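Probable zinc protease PqqL (Escherichia coli, PDB 6OFS) is probably a zinc-dependent periplasmic endopeptidase of the M16 family, binding one zinc ion per subunit. Local coordinates at residues 473-478 with 597-602; 567-572 with 582-587; 592-597 with 692-697. All blocks are in the same frame, centred on the assembly; numbering follows the deposited sequence.

In the fold
The three contacts meet at helix 591-602, in the second half of the chain: contacts 1 and 3 use it, and the hairpin of contact 2 packs against it, its second strand leading into the helix. Contact 3 pairs the beginning of the helix with helix 687-697, and contact 1 sets a loop against its end. The centres of contacts 1 and 3 are about 8 Å apart; the centre of contact 2 is about 13 Å from that of contact 1 and about 12 Å from that of contact 3. Contacts 1 and 3 share Ile-597, whose side chain turns instead to the sheet, CG1 packing 3.7 Å from Val-583 CB. The zinc ion, bound by His-54 and His-58, lies away from all three.

Contact 1 (473-478 with 597-602); sequences LSLTVD and INQRIT
Val-477 presses its two methyls against the carboxamides of Asn-598 and Gln-599, neighbours on the last turns of helix 591-602. Its CG2 branch is placed near both, 3.3 Å from Gln-599 NE2 and 3.4 Å from Asn-598 OD1, while CG1 lies 3.8 Å from the same Asn-598 oxygen. Val-477 and Asn-598 approach from opposing directions; Val-477 and Gln-599 instead run past each other. The Asn-598 side chain extends with CG anti to its backbone nitrogen (chi1 179°), and its ND2 is held by a hydrogen bond to the carbonyl of Tyr-697, which steadies the amide beside the valine. Gln-599 bends at its second torsion (chi2 -80°), turning the amide to run alongside the loop, with NE2 beside Val-477 CG2. The methylene CG at this bend meets Leu-475 CD2 at 4.0 Å, the two chains crossing at a slant. Gln-599 NE2 is 3.8 Å from Leu-475 O, too far for a hydrogen bond, and no hydrogen bond joins the two segments. Leu-475 also reaches Trp-562 of helix 556-565. This is loop-on-helix packing: the irregular connection between helix 448-459 and strand 485-492 lies against a helix of the following alpha/beta domain.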
ATOM      1  N   LEU A 473      -1.922  20.020   3.070  1.00 54.57           N
ATOM      2  CA  LEU A 473      -1.228  18.914   3.725  1.00 54.24           C
ATOM      3  C   LEU A 473      -0.603  19.345   5.047  1.00 61.35           C
ATOM      4  O   LEU A 473       0.084  20.376   5.115  1.00 61.07           O
ATOM      5  CB  LEU A 473      -0.140  18.309   2.811  1.00 53.61           C
ATOM      6  CG  LEU A 473      -0.508  17.844   1.389  1.00 56.25           C
ATOM      7  CD1 LEU A 473       0.734  17.457   0.646  1.00 55.24           C
ATOM      8  CD2 LEU A 473      -1.487  16.651   1.398  1.00 56.77           C
ATOM      9  N   SER A 474      -0.837  18.541   6.098  1.00 60.13           N
ATOM     10  CA  SER A 474      -0.290  18.774   7.436  1.00 61.01           C
ATOM     11  C   SER A 474       0.027  17.465   8.147  1.00 64.54           C
ATOM     12  O   SER A 474      -0.615  16.443   7.893  1.00 64.11           O
ATOM     13  CB  SER A 474      -1.232  19.635   8.281  1.00 65.78           C
ATOM     14  OG  SER A 474      -2.386  18.928   8.709  1.00 76.17           O
ATOM     15  N   LEU A 475       1.030  17.502   9.019  1.00 60.77           N
ATOM     16  CA  LEU A 475       1.424  16.370   9.838  1.00 60.58           C
ATOM     17  C   LEU A 475       1.255  16.781  11.295  1.00 70.06           C
ATOM     18  O   LEU A 475       2.049  16.399  12.159  1.00 70.17           O
ATOM     19  CB  LEU A 475       2.862  15.938   9.532  1.00 59.74           C
ATOM     20  CG  LEU A 475       3.075  15.138   8.264  1.00 62.78           C
ATOM     21  CD1 LEU A 475       4.549  14.879   8.044  1.00 62.35           C
ATOM     22  CD2 LEU A 475       2.325  13.823   8.311  1.00 63.66           C
ATOM     23  N   THR A 476       0.196  17.571  11.555  1.00 70.37           N
ATOM     24  CA  THR A 476      -0.155  18.085  12.875  1.00 71.96           C
ATOM     25  C   THR A 476      -0.449  16.913  13.834  1.00 78.12           C
ATOM     26  O   THR A 476      -1.128  15.943  13.478  1.00 77.43           O
ATOM     27  CB  THR A 476      -1.264  19.170  12.774  1.00 81.42           C
ATOM     28  OG1 THR A 476      -1.285  19.960  13.969  1.00 82.28           O
ATOM     29  CG2 THR A 476      -2.662  18.601  12.453  1.00 78.52           C
ATOM     30  N   VAL A 477       0.150  16.994  15.021  1.00 76.97           N
ATOM     31  CA  VAL A 477       0.069  15.992  16.080  1.00 77.56           C
ATOM     32  C   VAL A 477      -0.606  16.640  17.276  1.00 84.74           C
ATOM     33  O   VAL A 477      -0.187  17.722  17.701  1.00 85.31           O
ATOM     34  CB  VAL A 477       1.492  15.473  16.464  1.00 80.74           C
ATOM     35  CG1 VAL A 477       1.438  14.454  17.596  1.00 80.15           C
ATOM     36  CG2 VAL A 477       2.229  14.904  15.256  1.00 80.06           C
ATOM     37  N   ASP A 478      -1.631  15.971  17.835  1.00 82.50           N
ATOM     38  CA  ASP A 478      -2.312  16.457  19.031  1.00 83.21           C
ATOM     39  C   ASP A 478      -1.346  16.351  20.217  1.00 86.84           C
ATOM     40  O   ASP A 478      -0.673  15.323  20.384  1.00 85.74           O
ATOM     41  CB  ASP A 478      -3.618  15.675  19.290  1.00 85.39           C
ATOM     42  CG  ASP A 478      -4.795  16.092  18.420  1.00 98.00           C
ATOM     43  OD1 ASP A 478      -5.487  15.193  17.885  1.00 97.91           O
ATOM     44  OD2 ASP A 478      -5.033  17.321  18.281  1.00104.85           O
ATOM     45  N   ILE A 597       9.757  14.121  12.468  1.00 49.15           N
ATOM     46  CA  ILE A 597      10.468  13.234  13.410  1.00 49.05           C
ATOM     47  C   ILE A 597       9.444  12.357  14.160  1.00 53.09           C
ATOM     48  O   ILE A 597       9.594  11.131  14.209  1.00 53.01           O
ATOM     49  CB  ILE A 597      11.360  14.068  14.390  1.00 52.15           C
ATOM     50  CG1 ILE A 597      12.776  14.303  13.820  1.00 52.26           C
ATOM     51  CG2 ILE A 597      11.415  13.476  15.801  1.00 52.41           C
ATOM     52  CD1 ILE A 597      13.723  13.081  13.772  1.00 52.86           C
ATOM     53  N   ASN A 598       8.384  13.006  14.694  1.00 48.41           N
ATOM     54  CA  ASN A 598       7.308  12.381  15.444  1.00 47.45           C
ATOM     55  C   ASN A 598       6.561  11.376  14.603  1.00 50.29           C
ATOM     56  O   ASN A 598       6.353  10.258  15.041  1.00 49.10           O
ATOM     57  CB  ASN A 598       6.341  13.449  15.965  1.00 48.02           C
ATOM     58  CG  ASN A 598       5.162  12.895  16.739  1.00 65.91           C
ATOM     59  OD1 ASN A 598       4.228  12.311  16.179  1.00 60.33           O
ATOM     60  ND2 ASN A 598       5.173  13.071  18.042  1.00 57.20           N
ATOM     61  N   GLN A 599       6.123  11.789  13.414  1.00 48.12           N
ATOM     62  CA  GLN A 599       5.319  10.942  12.540  1.00 47.44           C
ATOM     63  C   GLN A 599       6.115   9.785  11.967  1.00 49.86           C
ATOM     64  O   GLN A 599       5.528   8.734  11.714  1.00 49.29           O
ATOM     65  CB  GLN A 599       4.607  11.766  11.451  1.00 48.46           C
ATOM     66  CG  GLN A 599       3.490  12.690  11.968  1.00 54.24           C
ATOM     67  CD  GLN A 599       2.155  12.025  12.243  1.00 71.10           C
ATOM     68  OE1 GLN A 599       1.885  10.882  11.866  1.00 67.98           O
ATOM     69  NE2 GLN A 599       1.267  12.749  12.892  1.00 65.26           N
ATOM     70  N   ARG A 600       7.450   9.943  11.806  1.00 44.49           N
ATOM     71  CA  ARG A 600       8.278   8.844  11.313  1.00 43.19           C
ATOM     72  C   ARG A 600       8.419   7.753  12.373  1.00 47.48           C
ATOM     73  O   ARG A 600       8.574   6.584  12.029  1.00 46.82           O
ATOM     74  CB  ARG A 600       9.631   9.359  10.808  1.00 42.23           C
ATOM     75  CG  ARG A 600      10.678   8.299  10.421  1.00 46.90           C
ATOM     76  CD  ARG A 600      10.348   7.500   9.162  1.00 47.17           C
ATOM     77  NE  ARG A 600      11.310   6.416   8.938  1.00 51.30           N
ATOM     78  CZ  ARG A 600      11.356   5.277   9.631  1.00 61.77           C
ATOM     79  NH1 ARG A 600      10.494   5.054  10.618  1.00 50.62           N
ATOM     80  NH2 ARG A 600      12.258   4.354   9.343  1.00 45.06           N
ATOM     81  N   ILE A 601       8.322   8.144  13.655  1.00 45.13           N
ATOM     82  CA  ILE A 601       8.437   7.280  14.821  1.00 45.21           C
ATOM     83  C   ILE A 601       7.086   6.625  15.179  1.00 50.49           C
ATOM     84  O   ILE A 601       7.024   5.409  15.328  1.00 51.37           O
ATOM     85  CB  ILE A 601       9.093   8.078  16.003  1.00 48.88           C
ATOM     86  CG1 ILE A 601      10.579   8.401  15.684  1.00 48.85           C
ATOM     87  CG2 ILE A 601       8.974   7.344  17.372  1.00 50.17           C
ATOM     88  CD1 ILE A 601      11.320   9.373  16.710  1.00 51.19           C
ATOM     89  N   THR A 602       6.014   7.417  15.271  1.00 47.22           N
ATOM     90  CA  THR A 602       4.674   6.981  15.685  1.00 46.51           C
ATOM     91  C   THR A 602       3.753   6.482  14.565  1.00 52.29           C
ATOM     92  O   THR A 602       2.852   5.691  14.842  1.00 52.90           O
ATOM     93  CB  THR A 602       3.983   8.110  16.455  1.00 50.65           C
ATOM     94  OG1 THR A 602       3.748   9.193  15.554  1.00 55.46           O
ATOM     95  CG2 THR A 602       4.795   8.597  17.649  1.00 46.62           C
TER

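Contact 2 (567-572 with 582-587); sequences SVTMSS and SVSART
The hairpin of strands 569-574 and 579-586 closes one side of a mixed sheet, 569-574 being its outermost strand, with Thr-569 facing Ser-584 and Ser-571 facing Ser-582 in antiparallel hydrogen-bonded pairs. The strand directions differ by 166°. In the first pair Thr-569 N reaches Ser-584 O at 3.3 Å from 36° above the carbonyl plane, and Ser-584 N returns to Thr-569 O at 2.9 Å. In the second, Ser-571 N lies 2.9 Å from Ser-582 O, in the carbonyl plane, and Ser-582 N is 2.8 Å from Ser-571 O. On the sheet face of these four residues, Thr-569 OG1 and Ser-584 OG join at 2.7 Å; a first torsion of 77° sets the threonine hydroxyl between its backbone N and carbonyl carbon, facing its partner. The other face carries the non-hydrogen-bonded pair Met-570 and Val-583, whose CE and CG2 meet at 3.7 Å below helix 591-602. Ser-567, the C-prime residue of the Schellman motif ending helix 556-565, leads into the first strand. Its CB sits 3.9 Å above the plane of the Arg-586 guanidinium, over its centre. The chemistry is thus two-sided: one hydroxyl pair, Thr-569 with Ser-584, adds a side-chain bond on one face, while Met-570 and Val-583 join the apolar layer between sheet and helix on the other.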
ATOM      1  N   SER A 567       9.868  23.039   3.443  1.00 60.98           N
ATOM      2  CA  SER A 567      11.339  23.124   3.355  1.00 61.54           C
ATOM      3  C   SER A 567      12.058  22.185   4.361  1.00 66.20           C
ATOM      4  O   SER A 567      12.836  22.630   5.217  1.00 65.34           O
ATOM      5  CB  SER A 567      11.810  24.578   3.481  1.00 66.44           C
ATOM      6  OG  SER A 567      11.005  25.514   2.774  1.00 74.62           O
ATOM      7  N   VAL A 568      11.751  20.877   4.267  1.00 63.46           N
ATOM      8  CA  VAL A 568      12.318  19.853   5.151  1.00 63.05           C
ATOM      9  C   VAL A 568      12.925  18.666   4.369  1.00 64.91           C
ATOM     10  O   VAL A 568      12.500  18.384   3.247  1.00 64.47           O
ATOM     11  CB  VAL A 568      11.320  19.372   6.252  1.00 67.00           C
ATOM     12  CG1 VAL A 568      10.972  20.484   7.238  1.00 67.36           C
ATOM     13  CG2 VAL A 568      10.058  18.802   5.645  1.00 66.61           C
ATOM     14  N   THR A 569      13.939  18.010   4.960  1.00 60.43           N
ATOM     15  CA  THR A 569      14.605  16.809   4.437  1.00 60.22           C
ATOM     16  C   THR A 569      14.757  15.777   5.565  1.00 64.34           C
ATOM     17  O   THR A 569      14.892  16.145   6.737  1.00 63.83           O
ATOM     18  CB  THR A 569      15.961  17.080   3.733  1.00 68.73           C
ATOM     19  OG1 THR A 569      16.991  17.312   4.697  1.00 71.45           O
ATOM     20  CG2 THR A 569      15.900  18.198   2.683  1.00 65.77           C
ATOM     21  N   MET A 570      14.746  14.490   5.196  1.00 60.40           N
ATOM     22  CA  MET A 570      14.855  13.374   6.122  1.00 59.26           C
ATOM     23  C   MET A 570      15.739  12.271   5.566  1.00 61.30           C
ATOM     24  O   MET A 570      15.700  11.984   4.370  1.00 62.42           O
ATOM     25  CB  MET A 570      13.447  12.847   6.460  1.00 61.61           C
ATOM     26  CG  MET A 570      13.379  11.339   6.730  1.00 65.52           C
ATOM     27  SD  MET A 570      11.733  10.747   7.159  1.00 69.86           S
ATOM     28  CE  MET A 570      11.600  11.442   8.745  1.00 66.98           C
ATOM     29  N   SER A 571      16.510  11.638   6.447  1.00 55.35           N
ATOM     30  CA  SER A 571      17.375  10.500   6.156  1.00 53.75           C
ATOM     31  C   SER A 571      17.492   9.671   7.428  1.00 56.10           C
ATOM     32  O   SER A 571      17.260  10.191   8.522  1.00 56.33           O
ATOM     33  CB  SER A 571      18.755  10.962   5.681  1.00 56.41           C
ATOM     34  OG  SER A 571      19.504  11.611   6.700  1.00 61.69           O
ATOM     35  N   SER A 572      17.845   8.389   7.290  1.00 50.60           N
ATOM     36  CA  SER A 572      18.041   7.498   8.422  1.00 50.00           C
ATOM     37  C   SER A 572      19.165   6.516   8.130  1.00 53.73           C
ATOM     38  O   SER A 572      19.507   6.304   6.974  1.00 53.49           O
ATOM     39  CB  SER A 572      16.742   6.783   8.803  1.00 53.73           C
ATOM     40  OG  SER A 572      16.233   5.959   7.766  1.00 62.95           O
ATOM     41  N   SER A 582      17.714  11.491  10.925  1.00 49.36           N
ATOM     42  CA  SER A 582      18.071  12.882  10.670  1.00 50.11           C
ATOM     43  C   SER A 582      16.999  13.640   9.926  1.00 56.08           C
ATOM     44  O   SER A 582      16.572  13.222   8.853  1.00 55.32           O
ATOM     45  CB  SER A 582      19.400  12.982   9.930  1.00 52.58           C
ATOM     46  OG  SER A 582      20.496  12.871  10.820  1.00 62.87           O
ATOM     47  N   VAL A 583      16.595  14.783  10.492  1.00 54.44           N
ATOM     48  CA  VAL A 583      15.599  15.681   9.921  1.00 55.09           C
ATOM     49  C   VAL A 583      16.129  17.129   9.947  1.00 61.57           C
ATOM     50  O   VAL A 583      16.580  17.595  10.998  1.00 62.25           O
ATOM     51  CB  VAL A 583      14.218  15.496  10.606  1.00 58.70           C
ATOM     52  CG1 VAL A 583      13.309  16.703  10.408  1.00 58.69           C
ATOM     53  CG2 VAL A 583      13.535  14.218  10.119  1.00 57.74           C
ATOM     54  N   SER A 584      16.110  17.808   8.773  1.00 58.22           N
ATOM     55  CA  SER A 584      16.548  19.198   8.592  1.00 58.65           C
ATOM     56  C   SER A 584      15.340  20.098   8.342  1.00 65.58           C
ATOM     57  O   SER A 584      14.348  19.638   7.781  1.00 65.59           O
ATOM     58  CB  SER A 584      17.535  19.312   7.433  1.00 60.60           C
ATOM     59  OG  SER A 584      16.898  19.583   6.191  1.00 65.44           O
ATOM     60  N   ALA A 585      15.427  21.378   8.737  1.00 63.99           N
ATOM     61  CA  ALA A 585      14.351  22.361   8.565  1.00 64.79           C
ATOM     62  C   ALA A 585      14.890  23.801   8.627  1.00 70.78           C
ATOM     63  O   ALA A 585      16.104  24.010   8.637  1.00 70.75           O
ATOM     64  CB  ALA A 585      13.277  22.152   9.635  1.00 65.40           C
ATOM     65  N   ARG A 586      13.981  24.784   8.659  1.00 68.64           N
ATOM     66  CA  ARG A 586      14.309  26.201   8.758  1.00 69.55           C
ATOM     67  C   ARG A 586      14.004  26.687  10.169  1.00 73.95           C
ATOM     68  O   ARG A 586      13.033  26.231  10.767  1.00 73.85           O
ATOM     69  CB  ARG A 586      13.511  27.020   7.722  1.00 71.33           C
ATOM     70  CG  ARG A 586      13.730  26.600   6.266  1.00 85.20           C
ATOM     71  CD  ARG A 586      14.998  27.179   5.664  1.00106.25           C
ATOM     72  NE  ARG A 586      15.255  26.647   4.324  1.00120.35           N
ATOM     73  CZ  ARG A 586      14.793  27.183   3.197  1.00134.51           C
ATOM     74  NH1 ARG A 586      14.039  28.276   3.232  1.00122.87           N
ATOM     75  NH2 ARG A 586      15.077  26.627   2.027  1.00119.20           N
ATOM     76  N   THR A 587      14.811  27.621  10.699  1.00 71.34           N
ATOM     77  CA  THR A 587      14.613  28.180  12.044  1.00 71.48           C
ATOM     78  C   THR A 587      13.351  29.085  12.108  1.00 74.66           C
ATOM     79  O   THR A 587      12.796  29.289  13.195  1.00 73.89           O
ATOM     80  CB  THR A 587      15.896  28.860  12.565  1.00 81.96           C
ATOM     81  OG1 THR A 587      16.324  29.864  11.648  1.00 83.67           O
ATOM     82  CG2 THR A 587      17.034  27.868  12.809  1.00 80.48           C
TER

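Contact 3 (592-597 with 692-697); sequences PGFQLI and ALITRY
Helices 592-597 and 692-697 run nearly parallel, their axes 9.9 Å apart at closest approach and crossing at -22°. They form part of the helical layer of an alpha/beta sandwich as in other M16 peptidases, where Phe-594 also rests on Leu-518 and Ile-520 of the sheet. With CG anti to its carbonyl carbon (chi1 -72°), the Phe-594 ring reaches across to Leu-693 and carries much of the packing. Leu-693 CB stands over its centre in a CH-pi contact, 3.8 Å from the ring centroid, and the leucine chain crosses the phenylalanine at about a right angle. Leu-693 CD1 touches Phe-594 CE1 at 3.7 Å, and Ile-694 CG1 approaches Phe-594 CE2 at 4.0 Å. The base of the phenylalanine serves a second partner, with Phe-594 CB 3.7 Å from Tyr-697 CD2. Gln-595, extended beyond CG, lies alongside Tyr-697 and points the same way, its CG 3.4 Å from Tyr-697 CE1, while the amide plane is steeply turned from the ring. This alignment brings the amide to the phenol: Gln-595 NE2 donates to Tyr-697 OH over 3.2 Å (150° at the hydrogen). Glu-591 OE1 also hydrogen-bonds this phenol oxygen, giving Tyr-697 OH two partners from helix 591-602.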
ATOM      1  N   PRO A 592       7.404  21.912  11.264  1.00 56.19           N
ATOM      2  CA  PRO A 592       7.422  20.745  10.356  1.00 55.27           C
ATOM      3  C   PRO A 592       8.540  19.717  10.596  1.00 58.20           C
ATOM      4  O   PRO A 592       8.302  18.520  10.436  1.00 56.67           O
ATOM      5  CB  PRO A 592       7.528  21.394   8.974  1.00 56.91           C
ATOM      6  CG  PRO A 592       6.863  22.700   9.149  1.00 61.35           C
ATOM      7  CD  PRO A 592       7.375  23.161  10.470  1.00 57.55           C
ATOM      8  N   GLY A 593       9.721  20.191  11.002  1.00 55.22           N
ATOM      9  CA  GLY A 593      10.860  19.345  11.345  1.00 54.75           C
ATOM     10  C   GLY A 593      10.520  18.394  12.481  1.00 58.77           C
ATOM     11  O   GLY A 593      10.753  17.184  12.380  1.00 58.43           O
ATOM     12  N   PHE A 594       9.894  18.936  13.544  1.00 55.18           N
ATOM     13  CA  PHE A 594       9.445  18.177  14.713  1.00 54.54           C
ATOM     14  C   PHE A 594       8.285  17.219  14.365  1.00 55.46           C
ATOM     15  O   PHE A 594       8.259  16.084  14.867  1.00 54.24           O
ATOM     16  CB  PHE A 594       9.035  19.121  15.845  1.00 56.98           C
ATOM     17  CG  PHE A 594      10.181  19.818  16.529  1.00 59.20           C
ATOM     18  CD1 PHE A 594      10.619  21.065  16.092  1.00 62.89           C
ATOM     19  CD2 PHE A 594      10.799  19.249  17.639  1.00 61.63           C
ATOM     20  CE1 PHE A 594      11.678  21.715  16.735  1.00 64.38           C
ATOM     21  CE2 PHE A 594      11.855  19.904  18.287  1.00 64.82           C
ATOM     22  CZ  PHE A 594      12.286  21.131  17.832  1.00 63.21           C
ATOM     23  N   GLN A 595       7.343  17.678  13.503  1.00 49.89           N
ATOM     24  CA  GLN A 595       6.194  16.876  13.053  1.00 49.05           C
ATOM     25  C   GLN A 595       6.662  15.637  12.306  1.00 52.46           C
ATOM     26  O   GLN A 595       6.087  14.571  12.491  1.00 53.02           O
ATOM     27  CB  GLN A 595       5.261  17.673  12.116  1.00 50.18           C
ATOM     28  CG  GLN A 595       4.538  18.834  12.772  1.00 50.36           C
ATOM     29  CD  GLN A 595       3.748  19.681  11.817  1.00 58.65           C
ATOM     30  OE1 GLN A 595       4.085  19.841  10.643  1.00 54.67           O
ATOM     31  NE2 GLN A 595       2.674  20.259  12.315  1.00 53.45           N
ATOM     32  N   LEU A 596       7.687  15.783  11.456  1.00 48.55           N
ATOM     33  CA  LEU A 596       8.196  14.680  10.652  1.00 48.12           C
ATOM     34  C   LEU A 596       8.950  13.672  11.488  1.00 51.99           C
ATOM     35  O   LEU A 596       8.739  12.485  11.277  1.00 52.15           O
ATOM     36  CB  LEU A 596       9.005  15.173   9.434  1.00 48.26           C
ATOM     37  CG  LEU A 596       9.446  14.115   8.406  1.00 51.84           C
ATOM     38  CD1 LEU A 596       8.299  13.244   7.930  1.00 51.18           C
ATOM     39  CD2 LEU A 596      10.166  14.750   7.254  1.00 55.17           C
ATOM     40  N   ILE A 597       9.757  14.121  12.468  1.00 49.15           N
ATOM     41  CA  ILE A 597      10.468  13.234  13.410  1.00 49.05           C
ATOM     42  C   ILE A 597       9.444  12.357  14.160  1.00 53.09           C
ATOM     43  O   ILE A 597       9.594  11.131  14.209  1.00 53.01           O
ATOM     44  CB  ILE A 597      11.360  14.068  14.390  1.00 52.15           C
ATOM     45  CG1 ILE A 597      12.776  14.303  13.820  1.00 52.26           C
ATOM     46  CG2 ILE A 597      11.415  13.476  15.801  1.00 52.41           C
ATOM     47  CD1 ILE A 597      13.723  13.081  13.772  1.00 52.86           C
ATOM     48  N   ALA A 692       8.378  24.251  23.703  1.00 68.71           N
ATOM     49  CA  ALA A 692       6.966  24.016  23.403  1.00 67.01           C
ATOM     50  C   ALA A 692       6.834  22.894  22.348  1.00 67.12           C
ATOM     51  O   ALA A 692       5.949  22.053  22.466  1.00 66.81           O
ATOM     52  CB  ALA A 692       6.335  25.299  22.887  1.00 68.07           C
ATOM     53  N   LEU A 693       7.750  22.870  21.354  1.00 60.25           N
ATOM     54  CA  LEU A 693       7.812  21.888  20.271  1.00 57.79           C
ATOM     55  C   LEU A 693       8.377  20.537  20.752  1.00 58.88           C
ATOM     56  O   LEU A 693       7.956  19.486  20.267  1.00 56.75           O
ATOM     57  CB  LEU A 693       8.660  22.444  19.108  1.00 57.64           C
ATOM     58  CG  LEU A 693       8.042  23.587  18.270  1.00 61.74           C
ATOM     59  CD1 LEU A 693       9.096  24.289  17.428  1.00 60.92           C
ATOM     60  CD2 LEU A 693       6.916  23.079  17.377  1.00 63.40           C
ATOM     61  N   ILE A 694       9.333  20.578  21.696  1.00 55.16           N
ATOM     62  CA  ILE A 694       9.977  19.408  22.292  1.00 54.36           C
ATOM     63  C   ILE A 694       8.940  18.630  23.104  1.00 59.41           C
ATOM     64  O   ILE A 694       8.881  17.411  22.992  1.00 58.01           O
ATOM     65  CB  ILE A 694      11.215  19.834  23.154  1.00 57.37           C
ATOM     66  CG1 ILE A 694      12.423  20.177  22.268  1.00 56.81           C
ATOM     67  CG2 ILE A 694      11.588  18.763  24.216  1.00 57.79           C
ATOM     68  CD1 ILE A 694      13.450  20.967  22.948  1.00 62.64           C
ATOM     69  N   THR A 695       8.124  19.328  23.918  1.00 58.04           N
ATOM     70  CA  THR A 695       7.108  18.648  24.726  1.00 58.43           C
ATOM     71  C   THR A 695       5.974  18.154  23.829  1.00 62.74           C
ATOM     72  O   THR A 695       5.593  16.991  23.926  1.00 63.64           O
ATOM     73  CB  THR A 695       6.644  19.480  25.941  1.00 65.65           C
ATOM     74  OG1 THR A 695       5.940  20.641  25.503  1.00 70.83           O
ATOM     75  CG2 THR A 695       7.794  19.865  26.872  1.00 60.28           C
ATOM     76  N   ARG A 696       5.487  19.004  22.920  1.00 58.55           N
ATOM     77  CA  ARG A 696       4.410  18.651  21.990  1.00 57.52           C
ATOM     78  C   ARG A 696       4.786  17.507  21.014  1.00 59.30           C
ATOM     79  O   ARG A 696       3.920  16.678  20.733  1.00 58.64           O
ATOM     80  CB  ARG A 696       3.912  19.909  21.236  1.00 56.60           C
ATOM     81  CG  ARG A 696       2.680  19.699  20.360  1.00 68.12           C
ATOM     82  CD  ARG A 696       2.085  21.012  19.896  1.00 84.38           C
ATOM     83  NE  ARG A 696       1.345  20.862  18.641  1.00 95.99           N
ATOM     84  CZ  ARG A 696       0.031  20.675  18.558  1.00115.80           C
ATOM     85  NH1 ARG A 696      -0.708  20.604  19.658  1.00104.02           N
ATOM     86  NH2 ARG A 696      -0.551  20.537  17.374  1.00107.45           N
ATOM     87  N   TYR A 697       6.046  17.448  20.515  1.00 54.45           N
ATOM     88  CA  TYR A 697       6.419  16.435  19.517  1.00 53.90           C
ATOM     89  C   TYR A 697       7.372  15.315  19.992  1.00 56.63           C
ATOM     90  O   TYR A 697       7.301  14.201  19.457  1.00 56.05           O
ATOM     91  CB  TYR A 697       6.980  17.105  18.249  1.00 55.60           C
ATOM     92  CG  TYR A 697       5.942  17.925  17.506  1.00 57.94           C
ATOM     93  CD1 TYR A 697       5.025  17.316  16.653  1.00 59.92           C
ATOM     94  CD2 TYR A 697       5.846  19.300  17.691  1.00 59.30           C
ATOM     95  CE1 TYR A 697       4.039  18.055  16.001  1.00 61.07           C
ATOM     96  CE2 TYR A 697       4.870  20.053  17.036  1.00 60.56           C
ATOM     97  CZ  TYR A 697       3.970  19.426  16.186  1.00 68.56           C
ATOM     98  OH  TYR A 697       3.002  20.148  15.526  1.00 69.09           O
TER